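Local coordinates for beta-lactamase domain protein (Burkholderia ambifaria, PDB 5I0P), which binds two zinc ions in a metallo-beta-lactamase-type site and is probably a hydrolase, at residues A[315-320]-A[332-337]. Residues are numbered along the deposited sequence; the frame is centred on the assembly and turned at random.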
ATOM      1  N   GLY A 315     -25.650   7.223  -2.517  1.00 44.79           N
ATOM      2  CA  GLY A 315     -26.271   7.924  -1.397  1.00 42.89           C
ATOM      3  C   GLY A 315     -25.429   7.946  -0.133  1.00 43.58           C
ATOM      4  O   GLY A 315     -25.594   8.835   0.717  1.00 45.12           O
ATOM      5  N   ILE A 316     -24.539   6.963   0.030  1.00 38.30           N
ATOM      6  CA  ILE A 316     -23.706   6.920   1.222  1.00 35.28           C
ATOM      7  C   ILE A 316     -22.538   7.906   1.109  1.00 45.49           C
ATOM      8  O   ILE A 316     -21.998   8.362   2.122  1.00 53.30           O
ATOM      9  CB  ILE A 316     -23.249   5.478   1.490  1.00 32.10           C
ATOM     10  CG1 ILE A 316     -24.457   4.655   1.948  1.00 35.03           C
ATOM     11  CG2 ILE A 316     -22.133   5.424   2.537  1.00 32.14           C
ATOM     12  CD1 ILE A 316     -25.235   5.324   3.101  1.00 36.40           C
ATOM     13  N   VAL A 317     -22.114   8.252  -0.098  1.00 39.48           N
ATOM     14  CA  VAL A 317     -20.962   9.138  -0.239  1.00 50.25           C
ATOM     15  C   VAL A 317     -21.144  10.447   0.531  1.00 53.60           C
ATOM     16  O   VAL A 317     -20.286  10.769   1.372  1.00 50.56           O
ATOM     17  CB  VAL A 317     -20.636   9.341  -1.726  1.00 52.95           C
ATOM     18  CG1 VAL A 317     -19.709  10.559  -1.932  1.00 49.26           C
ATOM     19  CG2 VAL A 317     -20.045   8.029  -2.295  1.00 42.33           C
ATOM     20  N   PRO A 318     -22.226  11.212   0.348  1.00 54.01           N
ATOM     21  CA  PRO A 318     -22.293  12.512   1.045  1.00 64.63           C
ATOM     22  C   PRO A 318     -22.316  12.383   2.554  1.00 71.73           C
ATOM     23  O   PRO A 318     -21.813  13.272   3.252  1.00 79.80           O
ATOM     24  CB  PRO A 318     -23.589  13.141   0.507  1.00 66.47           C
ATOM     25  CG  PRO A 318     -23.910  12.374  -0.744  1.00 65.59           C
ATOM     26  CD  PRO A 318     -23.420  10.978  -0.479  1.00 54.23           C
ATOM     27  N   ILE A 319     -22.876  11.292   3.074  1.00 72.53           N
ATOM     28  CA  ILE A 319     -22.851  11.042   4.510  1.00 73.93           C
ATOM     29  C   ILE A 319     -21.439  10.682   4.955  1.00 72.90           C
ATOM     30  O   ILE A 319     -20.940  11.187   5.965  1.00 79.36           O
ATOM     31  CB  ILE A 319     -23.874   9.943   4.879  1.00 67.90           C
ATOM     32  N   MET A 320     -20.774   9.808   4.209  1.00 72.69           N
ATOM     33  CA  MET A 320     -19.488   9.284   4.656  1.00 77.84           C
ATOM     34  C   MET A 320     -18.377  10.318   4.545  1.00 80.24           C
ATOM     35  O   MET A 320     -17.564  10.463   5.466  1.00 85.20           O
ATOM     36  CB  MET A 320     -19.159   8.023   3.851  1.00 76.08           C
ATOM     37  CG  MET A 320     -17.770   7.447   4.049  1.00 73.46           C
ATOM     38  SD  MET A 320     -17.781   5.717   3.478  1.00 61.69           S
ATOM     39  CE  MET A 320     -18.650   5.035   4.873  1.00 51.37           C
ATOM     40  N   THR A 332     -15.687   9.217  -7.755  1.00 78.85           N
ATOM     41  CA  THR A 332     -15.811   7.836  -8.228  1.00 72.65           C
ATOM     42  C   THR A 332     -15.130   6.870  -7.287  1.00 74.75           C
ATOM     43  O   THR A 332     -15.638   5.777  -7.011  1.00 72.91           O
ATOM     44  CB  THR A 332     -15.183   7.644  -9.625  1.00 71.03           C
ATOM     45  N   PHE A 333     -13.959   7.292  -6.801  1.00 78.18           N
ATOM     46  CA  PHE A 333     -13.251   6.514  -5.790  1.00 70.16           C
ATOM     47  C   PHE A 333     -14.085   6.388  -4.528  1.00 66.89           C
ATOM     48  O   PHE A 333     -14.142   5.314  -3.911  1.00 63.98           O
ATOM     49  CB  PHE A 333     -11.897   7.162  -5.475  1.00 65.18           C
ATOM     50  N   ALA A 334     -14.793   7.464  -4.166  1.00 60.41           N
ATOM     51  CA  ALA A 334     -15.528   7.486  -2.911  1.00 56.56           C
ATOM     52  C   ALA A 334     -16.656   6.467  -2.913  1.00 52.99           C
ATOM     53  O   ALA A 334     -17.017   5.952  -1.852  1.00 41.09           O
ATOM     54  CB  ALA A 334     -16.065   8.891  -2.638  1.00 54.25           C
ATOM     55  N   LEU A 335     -17.254   6.216  -4.079  1.00 55.97           N
ATOM     56  CA  LEU A 335     -18.286   5.195  -4.196  1.00 50.30           C
ATOM     57  C   LEU A 335     -17.732   3.824  -3.818  1.00 48.25           C
ATOM     58  O   LEU A 335     -18.340   3.090  -3.025  1.00 36.83           O
ATOM     59  CB  LEU A 335     -18.814   5.202  -5.627  1.00 54.11           C
ATOM     60  CG  LEU A 335     -19.843   4.181  -6.090  1.00 52.51           C
ATOM     61  CD1 LEU A 335     -21.202   4.801  -5.946  1.00 49.82           C
ATOM     62  CD2 LEU A 335     -19.553   3.790  -7.548  1.00 56.63           C
ATOM     63  N   GLY A 336     -16.528   3.510  -4.303  1.00 42.90           N
ATOM     64  CA  GLY A 336     -15.901   2.259  -3.939  1.00 46.38           C
ATOM     65  C   GLY A 336     -15.676   2.136  -2.447  1.00 49.14           C
ATOM     66  O   GLY A 336     -15.795   1.042  -1.879  1.00 49.61           O
ATOM     67  N   GLU A 337     -15.324   3.244  -1.790  1.00 43.48           N
ATOM     68  CA  GLU A 337     -15.155   3.178  -0.346  1.00 45.24           C
ATOM     69  C   GLU A 337     -16.508   3.000   0.342  1.00 39.42           C
ATOM     70  O   GLU A 337     -16.622   2.271   1.339  1.00 37.66           O
ATOM     71  CB  GLU A 337     -14.415   4.424   0.150  1.00 55.21           C
ATOM     72  CG  GLU A 337     -13.958   4.377   1.618  1.00 67.66           C
ATOM     73  CD  GLU A 337     -12.471   4.033   1.791  1.00 84.89           C
ATOM     74  OE1 GLU A 337     -12.179   3.019   2.466  1.00 91.84           O
ATOM     75  OE2 GLU A 337     -11.597   4.769   1.264  1.00 86.07           O
TER
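In the helical C-terminal domain appended to the metallo-beta-lactamase fold, V317 of helix 313-320 packs on A334 and L335 in the first turn of helix 333-347, a helix-helix contact in a domain related to helix-turn-helix families. The two short segments run nearly perpendicular, at 91°, with their axes 8.8 Å apart at closest approach. V317 carries the contact. Its CG1 stands anti to the backbone N (chi1 164°), while CG2 lies beside that N and anti to the carbonyl carbon, a rotation that presents both methyls to A334 CB. The CB of A334 sits at equal distance from the two, 4.1 Å from V317 CG1 and 4.1 Å from V317 CG2. CG2 also rests on the backbone itself, 3.8 Å from L335 N, so that L335 takes part mainly through its main chain. About one turn on in each helix, M320 SD lies 4.2 Å from E337 O, a loose van der Waals approach; that carbonyl oxygen accepts a hydrogen bond from ND1 of H341. I316 turns the end of its side chain away from 332-337, toward A338 and L342 further along the same helix and V302 of helix 284-308, which M320 also touches. The end of the E337 side chain leads away from 315-320 and lies about 8 Å from the side chain of the zinc ligand H213, and its OE1 is weakly hydrogen-bonded to V242 N. Between 315-320 and 332-337 the closest approach is V317 CG2 to A334 O, 3.7 Å.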